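Long-range contacts in crystal protein (Bacillus thuringiensis serovar dakota, PDB 2ZTB), which recognizes cancer cells and probably damages them by forming membrane pores, in the manner of aerolysin-type beta-pore-forming toxins: residues A[94-99]-A[162-167]; A[108-113]-A[148-153]; A[170-175]-A[240-245]; A[179-184]-A[230-235]. All blocks are in the same frame, centred on the assembly; numbering follows the deposited sequence.

Contact 1 of 4, residues A[94-99]-A[162-167]; sequences EPFTTT and VTVPAQ
Phe96 and Val164 face each other as an antiparallel hydrogen-bonded pair, and their side chains lie side by side, pointing the same way. From CB the aromatic side chain turns into the position between its own backbone N and carbonyl carbon (chi1 71°), which brings the ring over the valine. Along the ring the gap narrows: Phe96 CD2 is 4.1 Å from Val164 CG1, Phe96 CE1 and CE2 are 3.8 Å and 3.6 Å from that methyl, and Phe96 CZ, at the tip, is 3.5 Å from it. CG1 therefore sits over one face, displaced toward the rim, in a CH-pi contact 21° off the ring normal. The methyl CG2 of Thr98 meets the ring at its edge, in plane.

These residues belong to the ends of strands 96-116 and 147-164, two long antiparallel neighbours in the elongated beta structure of an aerolysin-type toxin; the centre of this contact lies about 53 Å from the centre of the chain. Four backbone bonds join them. Val164 N to Phe96 O is 2.9 Å, and Phe96 N to Val164 O is longer, 3.3 Å. Val164 O also accepts from Asn90 ND2, a side chain that binds Glu94 O as well. On the other face Thr97 and Thr163 form a non-hydrogen-bonded pair, where Thr97 CG2 is modelled close to Thr163 OG1; Thr97 has a chi1 far from any staggered position, which makes that detail doubtful. Where the strands give out, Pro95 CB packs against Pro165 CA.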
loop_
_atom_site.group_PDB
_atom_site.type_symbol
_atom_site.label_atom_id
_atom_site.label_comp_id
_atom_site.label_asym_id
_atom_site.label_seq_id
_atom_site.Cartn_x
_atom_site.Cartn_y
_atom_site.Cartn_z
ATOM N N GLU A 94 -24.575 -46.717 29.782
ATOM C CA GLU A 94 -23.163 -47.095 29.776
ATOM C C GLU A 94 -22.326 -46.011 29.086
ATOM O O GLU A 94 -22.741 -45.469 28.056
ATOM C CB GLU A 94 -22.950 -48.441 29.061
ATOM C CG GLU A 94 -23.725 -49.628 29.641
ATOM C CD GLU A 94 -23.084 -50.235 30.892
ATOM O OE1 GLU A 94 -21.945 -49.853 31.251
ATOM O OE2 GLU A 94 -23.728 -51.112 31.517
ATOM N N PRO A 95 -21.147 -45.692 29.658
ATOM C CA PRO A 95 -20.200 -44.814 28.985
ATOM C C PRO A 95 -19.715 -45.432 27.672
ATOM O O PRO A 95 -19.687 -46.661 27.545
ATOM C CB PRO A 95 -19.039 -44.714 29.989
ATOM C CG PRO A 95 -19.169 -45.916 30.858
ATOM C CD PRO A 95 -20.640 -46.135 30.973
ATOM N N PHE A 96 -19.379 -44.590 26.697
ATOM C CA PHE A 96 -18.679 -45.066 25.507
ATOM C C PHE A 96 -17.476 -44.177 25.169
ATOM O O PHE A 96 -17.461 -42.982 25.486
ATOM C CB PHE A 96 -19.634 -45.249 24.309
ATOM C CG PHE A 96 -20.139 -43.959 23.702
ATOM C CD1 PHE A 96 -21.454 -43.545 23.919
ATOM C CD2 PHE A 96 -19.315 -43.177 22.885
ATOM C CE1 PHE A 96 -21.937 -42.364 23.354
ATOM C CE2 PHE A 96 -19.780 -41.993 22.314
ATOM C CZ PHE A 96 -21.097 -41.582 22.547
ATOM N N THR A 97 -16.450 -44.773 24.574
ATOM C CA THR A 97 -15.360 -43.984 24.038
ATOM C C THR A 97 -15.346 -44.094 22.518
ATOM O O THR A 97 -15.643 -45.156 21.952
ATOM C CB THR A 97 -13.957 -44.265 24.692
ATOM O OG1 THR A 97 -13.037 -44.821 23.739
ATOM C CG2 THR A 97 -14.070 -45.130 25.904
ATOM N N THR A 98 -15.031 -42.975 21.871
ATOM C CA THR A 98 -15.095 -42.882 20.422
ATOM C C THR A 98 -14.052 -41.905 19.869
ATOM O O THR A 98 -13.681 -40.935 20.528
ATOM C CB THR A 98 -16.522 -42.511 19.944
ATOM O OG1 THR A 98 -16.613 -42.688 18.529
ATOM C CG2 THR A 98 -16.879 -41.069 20.304
ATOM N N THR A 99 -13.574 -42.195 18.666
ATOM C CA THR A 99 -12.641 -41.326 17.979
ATOM C C THR A 99 -13.397 -40.514 16.926
ATOM O O THR A 99 -14.016 -41.066 16.014
ATOM C CB THR A 99 -11.464 -42.115 17.359
ATOM O OG1 THR A 99 -10.866 -42.941 18.366
ATOM C CG2 THR A 99 -10.406 -41.168 16.812
ATOM N N VAL A 162 -12.384 -39.675 22.768
ATOM C CA VAL A 162 -13.073 -39.171 23.960
ATOM C C VAL A 162 -14.043 -40.176 24.588
ATOM O O VAL A 162 -14.748 -40.919 23.888
ATOM C CB VAL A 162 -13.674 -37.696 23.761
ATOM C CG1 VAL A 162 -13.680 -37.265 22.298
ATOM C CG2 VAL A 162 -15.046 -37.515 24.417
ATOM N N THR A 163 -14.032 -40.223 25.916
ATOM C CA THR A 163 -14.987 -41.025 26.681
ATOM C C THR A 163 -16.081 -40.103 27.196
ATOM O O THR A 163 -15.799 -39.072 27.818
ATOM C CB THR A 163 -14.316 -41.735 27.878
ATOM O OG1 THR A 163 -13.198 -42.505 27.419
ATOM C CG2 THR A 163 -15.311 -42.666 28.604
ATOM N N VAL A 164 -17.329 -40.455 26.912
ATOM C CA VAL A 164 -18.449 -39.699 27.466
ATOM C C VAL A 164 -19.223 -40.591 28.446
ATOM O O VAL A 164 -19.723 -41.660 28.062
ATOM C CB VAL A 164 -19.323 -38.956 26.376
ATOM C CG1 VAL A 164 -19.738 -39.884 25.247
ATOM C CG2 VAL A 164 -20.534 -38.259 27.007
ATOM N N PRO A 165 -19.246 -40.186 29.735
ATOM C CA PRO A 165 -19.920 -40.931 30.801
ATOM C C PRO A 165 -21.414 -41.159 30.546
ATOM O O PRO A 165 -21.993 -40.573 29.618
ATOM C CB PRO A 165 -19.702 -40.067 32.054
ATOM C CG PRO A 165 -19.174 -38.776 31.587
ATOM C CD PRO A 165 -18.563 -38.982 30.245
ATOM N N ALA A 166 -22.007 -41.998 31.398
ATOM C CA ALA A 166 -23.358 -42.544 31.238
ATOM C C ALA A 166 -24.405 -41.585 30.663
ATOM O O ALA A 166 -24.800 -41.722 29.508
ATOM C CB ALA A 166 -23.841 -43.163 32.560
ATOM N N GLN A 167 -24.851 -40.621 31.460
ATOM C CA GLN A 167 -25.984 -39.778 31.062
ATOM C C GLN A 167 -25.547 -38.347 30.919
ATOM O O GLN A 167 -25.901 -37.491 31.734
ATOM C CB GLN A 167 -27.149 -39.888 32.062
ATOM C CG GLN A 167 -27.948 -41.186 31.972
ATOM C CD GLN A 167 -28.665 -41.371 30.633
ATOM O OE1 GLN A 167 -28.753 -42.490 30.126
ATOM N NE2 GLN A 167 -29.185 -40.280 30.065
#

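Contact 2 of 4, residues A[108-113]-A[148-153]; sequences NTSTVT and ETTTET
Six backbone hydrogen bonds, two for each of the pairs Asn108-Glu152, Ser110-Thr150 and Val112-Glu148, stitch the two segments into an antiparallel ladder. In the middle pair Ser110 N is 3.0 Å from Thr150 O.

One bond is made by side chains alone: the hydroxyls Thr111 OG1 and Thr149 OG1 meet at 2.8 Å across a non-hydrogen-bonded pair. The rotamer the two residues share (chi1 -59°) sets each hydroxyl beside its own backbone N and turns the two oxygens toward each other; either could be the donor. Two polar side chains find their partners outside the segments: Ser110 OG bonds to Asn232 OD1 on the next strand, and Glu148 OE2 to Thr142 OG1.

Thr142 ends strand 136-142, the second arm of the hairpin begun by strand 126-132. The hairpin lies against the face carrying Ser110 and Val112; in aerolysin-type toxins such a hairpin is the piece thought to become the pore wall.

Apolar contacts are made by methyls against methyls or CB atoms. On the threonine face Thr109 CG2 is 3.9 Å from Thr151 CG2, and Thr149 CG2 approaches Thr109 CB at 3.7 Å, at a slant. On the reverse face Val112 CG1 lies alongside Glu148, 4.0 Å from its CB.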
loop_
_atom_site.group_PDB
_atom_site.type_symbol
_atom_site.label_atom_id
_atom_site.label_comp_id
_atom_site.label_asym_id
_atom_site.label_seq_id
_atom_site.Cartn_x
_atom_site.Cartn_y
_atom_site.Cartn_z
ATOM N N ASN A 108 -7.105 -16.747 5.770
ATOM C CA ASN A 108 -5.998 -15.819 5.996
ATOM C C ASN A 108 -6.163 -14.645 5.062
ATOM O O ASN A 108 -6.535 -14.832 3.909
ATOM C CB ASN A 108 -4.633 -16.474 5.705
ATOM C CG ASN A 108 -4.317 -17.655 6.610
ATOM O OD1 ASN A 108 -4.850 -17.803 7.716
ATOM N ND2 ASN A 108 -3.414 -18.493 6.146
ATOM N N THR A 109 -5.904 -13.437 5.555
ATOM C CA THR A 109 -5.868 -12.263 4.672
ATOM C C THR A 109 -4.504 -11.583 4.683
ATOM O O THR A 109 -3.828 -11.520 5.720
ATOM C CB THR A 109 -6.968 -11.226 5.012
ATOM O OG1 THR A 109 -6.869 -10.848 6.387
ATOM C CG2 THR A 109 -8.355 -11.787 4.742
ATOM N N SER A 110 -4.113 -11.082 3.515
ATOM C CA SER A 110 -2.955 -10.188 3.368
ATOM C C SER A 110 -3.424 -8.898 2.729
ATOM O O SER A 110 -4.005 -8.927 1.649
ATOM C CB SER A 110 -1.882 -10.815 2.479
ATOM O OG SER A 110 -1.605 -12.141 2.879
ATOM N N THR A 111 -3.179 -7.776 3.401
ATOM C CA THR A 111 -3.653 -6.464 2.949
ATOM C C THR A 111 -2.484 -5.482 2.702
ATOM O O THR A 111 -1.578 -5.369 3.529
ATOM C CB THR A 111 -4.678 -5.891 3.944
ATOM O OG1 THR A 111 -5.777 -6.808 4.061
ATOM C CG2 THR A 111 -5.220 -4.495 3.498
ATOM N N VAL A 112 -2.486 -4.817 1.545
ATOM C CA VAL A 112 -1.594 -3.658 1.307
ATOM C C VAL A 112 -2.426 -2.355 1.206
ATOM O O VAL A 112 -3.572 -2.359 0.736
ATOM C CB VAL A 112 -0.660 -3.873 0.067
ATOM C CG1 VAL A 112 -1.446 -3.812 -1.248
ATOM C CG2 VAL A 112 0.517 -2.883 0.061
ATOM N N THR A 113 -1.857 -1.258 1.705
ATOM C CA THR A 113 -2.418 0.092 1.546
ATOM C C THR A 113 -1.246 1.070 1.377
ATOM O O THR A 113 -0.164 0.877 1.945
ATOM C CB THR A 113 -3.379 0.478 2.715
ATOM O OG1 THR A 113 -4.141 1.648 2.380
ATOM C CG2 THR A 113 -2.631 0.699 4.029
ATOM N N GLU A 148 -5.567 -3.240 -1.242
ATOM C CA GLU A 148 -5.876 -4.576 -1.773
ATOM C C GLU A 148 -5.717 -5.614 -0.685
ATOM O O GLU A 148 -4.747 -5.564 0.072
ATOM C CB GLU A 148 -4.897 -4.982 -2.872
ATOM C CG GLU A 148 -4.887 -4.156 -4.113
ATOM C CD GLU A 148 -3.782 -4.586 -5.049
ATOM O OE1 GLU A 148 -3.832 -5.720 -5.556
ATOM O OE2 GLU A 148 -2.860 -3.791 -5.271
ATOM N N THR A 149 -6.632 -6.585 -0.676
ATOM C CA THR A 149 -6.546 -7.769 0.176
ATOM C C THR A 149 -6.589 -9.034 -0.685
ATOM O O THR A 149 -7.444 -9.161 -1.561
ATOM C CB THR A 149 -7.722 -7.791 1.208
ATOM O OG1 THR A 149 -7.658 -6.605 1.999
ATOM C CG2 THR A 149 -7.657 -9.002 2.129
ATOM N N THR A 150 -5.662 -9.957 -0.441
ATOM C CA THR A 150 -5.719 -11.296 -1.045
ATOM C C THR A 150 -5.997 -12.335 0.042
ATOM O O THR A 150 -5.726 -12.100 1.213
ATOM C CB THR A 150 -4.426 -11.648 -1.826
ATOM O OG1 THR A 150 -3.273 -11.424 -0.997
ATOM C CG2 THR A 150 -4.308 -10.786 -3.103
ATOM N N THR A 151 -6.573 -13.470 -0.336
ATOM C CA THR A 151 -6.953 -14.475 0.653
ATOM C C THR A 151 -6.372 -15.853 0.320
ATOM O O THR A 151 -6.074 -16.143 -0.846
ATOM C CB THR A 151 -8.505 -14.566 0.818
ATOM O OG1 THR A 151 -9.112 -14.994 -0.409
ATOM C CG2 THR A 151 -9.094 -13.210 1.214
ATOM N N GLU A 152 -6.192 -16.671 1.359
ATOM C CA GLU A 152 -5.884 -18.100 1.228
ATOM C C GLU A 152 -6.625 -18.861 2.337
ATOM O O GLU A 152 -6.798 -18.346 3.432
ATOM C CB GLU A 152 -4.368 -18.380 1.293
ATOM C CG GLU A 152 -3.451 -17.714 0.200
ATOM C CD GLU A 152 -3.726 -18.112 -1.284
ATOM O OE1 GLU A 152 -4.664 -18.886 -1.595
ATOM O OE2 GLU A 152 -2.982 -17.606 -2.170
ATOM N N THR A 153 -7.058 -20.083 2.054
ATOM C CA THR A 153 -7.861 -20.873 2.993
ATOM C C THR A 153 -7.035 -21.953 3.718
ATOM O O THR A 153 -6.362 -22.740 3.051
ATOM C CB THR A 153 -8.974 -21.618 2.219
ATOM O OG1 THR A 153 -9.513 -20.767 1.198
ATOM C CG2 THR A 153 -10.082 -22.112 3.165
#

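Contact 3 of 4, residues A[170-175]-A[240-245]; sequences RTIQLT and TIVQPA
Arg170 reaches across to the chain beyond Val242, at a place where two long antiparallel strands of the aerolysin-like beta fold, 168-199 and 223-247, run side by side. Its chain is extended from CG to NE, with CG anti to the backbone N (chi1 -159°), and this carries the guanidinium out to the facing segment. There NE donates to Gln243 O at 3.0 Å in a nearly straight bond, the acceptor lying in the guanidinium plane. Arg170 NH1 is taken up by Thr163 O.

Thr171 has both backbone groups engaged: its O receives Gln243 N at 3.0 Å, and its N donates to a water 2.9 Å away. The water in turn donates a hydrogen bond to Pro244 O, 2.8 Å from it, and so bridges the two backbones beyond Gln243. Further along, Gln173 and Ile241 exchange two bonds, Gln173 N to Ile241 O measuring 2.8 Å. The hydroxyls of Thr171 and Thr240 are satisfied by Thr87 OG1 and Lys158 NZ respectively.

Apolar contact fills in beside the bonds: Thr175 CG2 touches Ile241 CG1 at 3.7 Å, the two side chains nearly perpendicular. Val242 CG1 covers one face of the Arg170 guanidinium, 3.6 Å from NE.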
loop_
_atom_site.group_PDB
_atom_site.type_symbol
_atom_site.label_atom_id
_atom_site.label_comp_id
_atom_site.label_asym_id
_atom_site.label_seq_id
_atom_site.Cartn_x
_atom_site.Cartn_y
_atom_site.Cartn_z
ATOM N N ARG A 170 -20.601 -34.134 26.088
ATOM C CA ARG A 170 -19.225 -33.677 26.200
ATOM C C ARG A 170 -18.848 -32.881 24.959
ATOM O O ARG A 170 -18.935 -33.395 23.840
ATOM C CB ARG A 170 -18.289 -34.880 26.395
ATOM C CG ARG A 170 -16.961 -34.511 27.006
ATOM C CD ARG A 170 -16.274 -35.677 27.708
ATOM N NE ARG A 170 -15.036 -35.189 28.312
ATOM C CZ ARG A 170 -14.014 -35.944 28.700
ATOM N NH1 ARG A 170 -14.042 -37.267 28.568
ATOM N NH2 ARG A 170 -12.948 -35.356 29.225
ATOM N N THR A 171 -18.432 -31.632 25.171
ATOM C CA THR A 171 -18.063 -30.713 24.092
ATOM C C THR A 171 -16.558 -30.751 23.763
ATOM O O THR A 171 -15.707 -30.803 24.665
ATOM C CB THR A 171 -18.498 -29.253 24.423
ATOM O OG1 THR A 171 -19.911 -29.217 24.632
ATOM C CG2 THR A 171 -18.180 -28.313 23.299
ATOM N N ILE A 172 -16.259 -30.741 22.467
ATOM C CA ILE A 172 -14.896 -30.691 21.945
ATOM C C ILE A 172 -14.771 -29.450 21.061
ATOM O O ILE A 172 -15.628 -29.202 20.223
ATOM C CB ILE A 172 -14.549 -31.959 21.115
ATOM C CG1 ILE A 172 -14.657 -33.225 21.976
ATOM C CG2 ILE A 172 -13.164 -31.855 20.483
ATOM C CD1 ILE A 172 -15.937 -33.997 21.769
ATOM N N GLN A 173 -13.715 -28.666 21.270
ATOM C CA GLN A 173 -13.461 -27.491 20.447
ATOM C C GLN A 173 -12.136 -27.576 19.723
ATOM O O GLN A 173 -11.186 -28.170 20.223
ATOM C CB GLN A 173 -13.510 -26.201 21.283
ATOM C CG GLN A 173 -14.776 -26.073 22.157
ATOM C CD GLN A 173 -14.678 -24.955 23.179
ATOM O OE1 GLN A 173 -13.637 -24.765 23.806
ATOM N NE2 GLN A 173 -15.771 -24.217 23.362
ATOM N N LEU A 174 -12.089 -26.976 18.533
ATOM C CA LEU A 174 -10.832 -26.686 17.871
ATOM C C LEU A 174 -10.581 -25.199 18.042
ATOM O O LEU A 174 -11.413 -24.372 17.660
ATOM C CB LEU A 174 -10.872 -27.072 16.388
ATOM C CG LEU A 174 -9.599 -26.815 15.560
ATOM C CD1 LEU A 174 -8.433 -27.667 16.021
ATOM C CD2 LEU A 174 -9.876 -27.063 14.101
ATOM N N THR A 175 -9.445 -24.854 18.638
ATOM C CA THR A 175 -9.147 -23.459 18.913
ATOM C C THR A 175 -7.838 -23.034 18.271
ATOM O O THR A 175 -6.993 -23.865 17.980
ATOM C CB THR A 175 -9.083 -23.164 20.420
ATOM O OG1 THR A 175 -7.858 -23.689 20.959
ATOM C CG2 THR A 175 -10.302 -23.773 21.162
ATOM N N THR A 240 -6.799 -28.797 20.500
ATOM C CA THR A 240 -8.018 -29.525 20.785
ATOM C C THR A 240 -8.302 -29.314 22.262
ATOM O O THR A 240 -7.409 -29.468 23.107
ATOM C CB THR A 240 -7.847 -31.030 20.473
ATOM O OG1 THR A 240 -7.455 -31.164 19.108
ATOM C CG2 THR A 240 -9.139 -31.794 20.674
ATOM N N ILE A 241 -9.536 -28.908 22.553
ATOM C CA ILE A 241 -10.007 -28.754 23.929
ATOM C C ILE A 241 -11.191 -29.680 24.128
ATOM O O ILE A 241 -12.236 -29.512 23.497
ATOM C CB ILE A 241 -10.439 -27.296 24.272
ATOM C CG1 ILE A 241 -9.435 -26.257 23.746
ATOM C CG2 ILE A 241 -10.691 -27.145 25.778
ATOM C CD1 ILE A 241 -8.089 -26.223 24.461
ATOM N N VAL A 242 -11.003 -30.677 24.989
ATOM C CA VAL A 242 -12.094 -31.528 25.414
ATOM C C VAL A 242 -12.530 -31.049 26.798
ATOM O O VAL A 242 -11.765 -31.139 27.766
ATOM C CB VAL A 242 -11.700 -33.040 25.456
ATOM C CG1 VAL A 242 -12.923 -33.894 25.735
ATOM C CG2 VAL A 242 -11.004 -33.481 24.142
ATOM N N GLN A 243 -13.754 -30.530 26.881
ATOM C CA GLN A 243 -14.296 -30.021 28.146
ATOM C C GLN A 243 -14.903 -31.120 29.031
ATOM O O GLN A 243 -15.267 -32.187 28.525
ATOM C CB GLN A 243 -15.277 -28.877 27.890
ATOM C CG GLN A 243 -14.568 -27.559 27.659
ATOM C CD GLN A 243 -15.369 -26.607 26.817
ATOM O OE1 GLN A 243 -14.842 -25.598 26.322
ATOM N NE2 GLN A 243 -16.653 -26.917 26.630
ATOM N N PRO A 244 -14.981 -30.880 30.357
ATOM C CA PRO A 244 -15.527 -31.912 31.242
ATOM C C PRO A 244 -16.939 -32.309 30.832
ATOM O O PRO A 244 -17.719 -31.454 30.406
ATOM C CB PRO A 244 -15.545 -31.234 32.619
ATOM C CG PRO A 244 -14.554 -30.143 32.532
ATOM C CD PRO A 244 -14.576 -29.675 31.106
ATOM N N ALA A 245 -17.242 -33.597 30.930
ATOM C CA ALA A 245 -18.599 -34.092 30.709
ATOM C C ALA A 245 -19.577 -33.394 31.644
ATOM O O ALA A 245 -19.323 -33.260 32.845
ATOM C CB ALA A 245 -18.661 -35.581 30.921
HETATM O O HOH W 1 -18.796 -30.692 27.931
#

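Contact 4 of 4, residues A[179-184]-A[230-235]; sequences AKESAD and VTNVSS
Thr231 sits across from Ser182 as a non-hydrogen-bonded pair, and its two branches meet different parts of segment 179-184. With OG1 anti to the carbonyl carbon (chi1 -58°), the hydroxyl oxygen comes within 3.5 Å of Ser182 CB. The methyl CG2 goes the other way along the strand: it lies 3.3 Å from Glu181 O and slants against the aliphatic stem of Lys180, 3.9 Å from its CG.

On the opposite face Glu181 and Asn232 are a hydrogen-bonded pair whose polar ends do not meet directly; a water fits between them. It accepts from Asn232 ND2 at 2.7 Å and donates to Glu181 OE1 at 2.7 Å, while Ser234 OG lies 2.7 Å from it as a third partner. Other acceptors nearby probably compete for its protons. Further along this face Val230 turns CG1 back toward the partner strand, where it packs on Ala183 CB at 4.0 Å and beside Ala183 O. Between the two faces runs an unbroken antiparallel ladder of six backbone bonds, such as Glu181 N to Asn232 O at 2.8 Å.

The Glu181 carboxylate is also gripped by the tip of the 126-142 hairpin, OE1 by Gly135 N and OE2 by Ile134 N. Backbone bonds tie strand 61-90 to segment 179-184 and strand 96-116 to segment 230-235, so the pair lies in the interior of the sheet, with the hairpin laid over the Glu181-Asn232 face.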
loop_
_atom_site.group_PDB
_atom_site.type_symbol
_atom_site.label_atom_id
_atom_site.label_comp_id
_atom_site.label_asym_id
_atom_site.label_seq_id
_atom_site.Cartn_x
_atom_site.Cartn_y
_atom_site.Cartn_z
ATOM N N ALA A 179 -2.945 -14.030 14.631
ATOM C CA ALA A 179 -1.886 -13.027 14.573
ATOM C C ALA A 179 -2.240 -11.970 13.537
ATOM O O ALA A 179 -2.474 -12.298 12.365
ATOM C CB ALA A 179 -0.546 -13.667 14.230
ATOM N N LYS A 180 -2.311 -10.716 13.981
ATOM C CA LYS A 180 -2.313 -9.592 13.064
ATOM C C LYS A 180 -0.885 -9.063 13.022
ATOM O O LYS A 180 -0.391 -8.442 13.978
ATOM C CB LYS A 180 -3.303 -8.493 13.484
ATOM C CG LYS A 180 -3.210 -7.239 12.592
ATOM C CD LYS A 180 -3.477 -5.927 13.371
ATOM C CE LYS A 180 -2.749 -4.762 12.692
ATOM N NZ LYS A 180 -3.283 -3.408 13.071
ATOM N N GLU A 181 -0.213 -9.354 11.920
ATOM C CA GLU A 181 1.155 -8.898 11.726
ATOM C C GLU A 181 1.158 -7.757 10.727
ATOM O O GLU A 181 0.369 -7.745 9.771
ATOM C CB GLU A 181 2.038 -10.031 11.231
ATOM C CG GLU A 181 2.205 -11.180 12.225
ATOM C CD GLU A 181 2.987 -12.313 11.620
ATOM O OE1 GLU A 181 2.457 -12.952 10.694
ATOM O OE2 GLU A 181 4.143 -12.546 12.046
ATOM N N SER A 182 2.026 -6.782 10.960
ATOM C CA SER A 182 2.133 -5.676 10.019
ATOM C C SER A 182 3.472 -4.965 10.034
ATOM O O SER A 182 4.234 -5.051 10.990
ATOM C CB SER A 182 0.988 -4.670 10.207
ATOM O OG SER A 182 1.088 -4.057 11.470
ATOM N N ALA A 183 3.734 -4.271 8.933
ATOM C CA ALA A 183 4.875 -3.401 8.806
ATOM C C ALA A 183 4.436 -2.143 8.087
ATOM O O ALA A 183 3.746 -2.211 7.069
ATOM C CB ALA A 183 5.992 -4.101 8.035
ATOM N N ASP A 184 4.829 -0.996 8.622
ATOM C CA ASP A 184 4.742 0.261 7.876
ATOM C C ASP A 184 5.881 0.364 6.884
ATOM O O ASP A 184 6.975 -0.175 7.105
ATOM C CB ASP A 184 4.784 1.472 8.812
ATOM C CG ASP A 184 3.540 1.591 9.658
ATOM O OD1 ASP A 184 2.470 1.137 9.211
ATOM O OD2 ASP A 184 3.633 2.133 10.770
ATOM N N VAL A 230 1.662 -2.927 5.246
ATOM C CA VAL A 230 1.404 -4.297 4.794
ATOM C C VAL A 230 1.018 -5.139 6.016
ATOM O O VAL A 230 1.773 -5.217 6.982
ATOM C CB VAL A 230 2.578 -4.864 3.941
ATOM C CG1 VAL A 230 3.913 -4.746 4.663
ATOM C CG2 VAL A 230 2.304 -6.304 3.504
ATOM N N THR A 231 -0.210 -5.668 5.990
ATOM C CA THR A 231 -0.781 -6.488 7.060
ATOM C C THR A 231 -1.029 -7.945 6.603
ATOM O O THR A 231 -1.249 -8.216 5.410
ATOM C CB THR A 231 -2.069 -5.881 7.592
ATOM O OG1 THR A 231 -1.802 -4.560 8.072
ATOM C CG2 THR A 231 -2.630 -6.689 8.752
ATOM N N ASN A 232 -0.909 -8.877 7.550
ATOM C CA ASN A 232 -1.238 -10.282 7.330
ATOM C C ASN A 232 -2.001 -10.749 8.563
ATOM O O ASN A 232 -1.583 -10.469 9.689
ATOM C CB ASN A 232 0.022 -11.124 7.056
ATOM C CG ASN A 232 -0.302 -12.543 6.546
ATOM O OD1 ASN A 232 -0.343 -12.786 5.345
ATOM N ND2 ASN A 232 -0.544 -13.475 7.468
ATOM N N VAL A 233 -3.163 -11.367 8.344
ATOM C CA VAL A 233 -3.953 -11.974 9.435
ATOM C C VAL A 233 -4.012 -13.487 9.195
ATOM O O VAL A 233 -4.441 -13.953 8.132
ATOM C CB VAL A 233 -5.361 -11.316 9.624
ATOM C CG1 VAL A 233 -6.088 -11.879 10.854
ATOM C CG2 VAL A 233 -5.235 -9.788 9.793
ATOM N N SER A 234 -3.495 -14.249 10.157
ATOM C CA SER A 234 -3.469 -15.712 10.046
ATOM C C SER A 234 -3.693 -16.383 11.398
ATOM O O SER A 234 -3.561 -15.756 12.461
ATOM C CB SER A 234 -2.173 -16.199 9.390
ATOM O OG SER A 234 -1.038 -15.885 10.183
ATOM N N SER A 235 -4.081 -17.650 11.345
ATOM C CA SER A 235 -4.334 -18.413 12.549
ATOM C C SER A 235 -3.149 -19.341 12.765
ATOM O O SER A 235 -2.505 -19.754 11.805
ATOM C CB SER A 235 -5.644 -19.193 12.446
ATOM O OG SER A 235 -5.557 -20.134 11.402
HETATM O O HOH W 2 -0.126 -13.393 10.141
#

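How the contacts relate
Two pairs of long strands carry all four contacts: 96-116 with 147-164 holds contacts 1 and 2, and 168-199 with 223-247 holds contacts 3 and 4. Along the chain, contact 2 falls within the span enclosed by contact 1; then come 170-175 with 240-245, enclosing contact 4. Contacts 2 and 4 lie side by side near the middle of the molecule, centres 9 Å apart, joined by backbone bonds between strands 96-116 and 223-247. Contacts 1 and 3, with centres 14 Å apart, meet toward one end through packing and Arg170. Centres of contacts 1 and 2 are 42 Å apart, so the same strands tie the hairpin-bearing middle to the molecule's end.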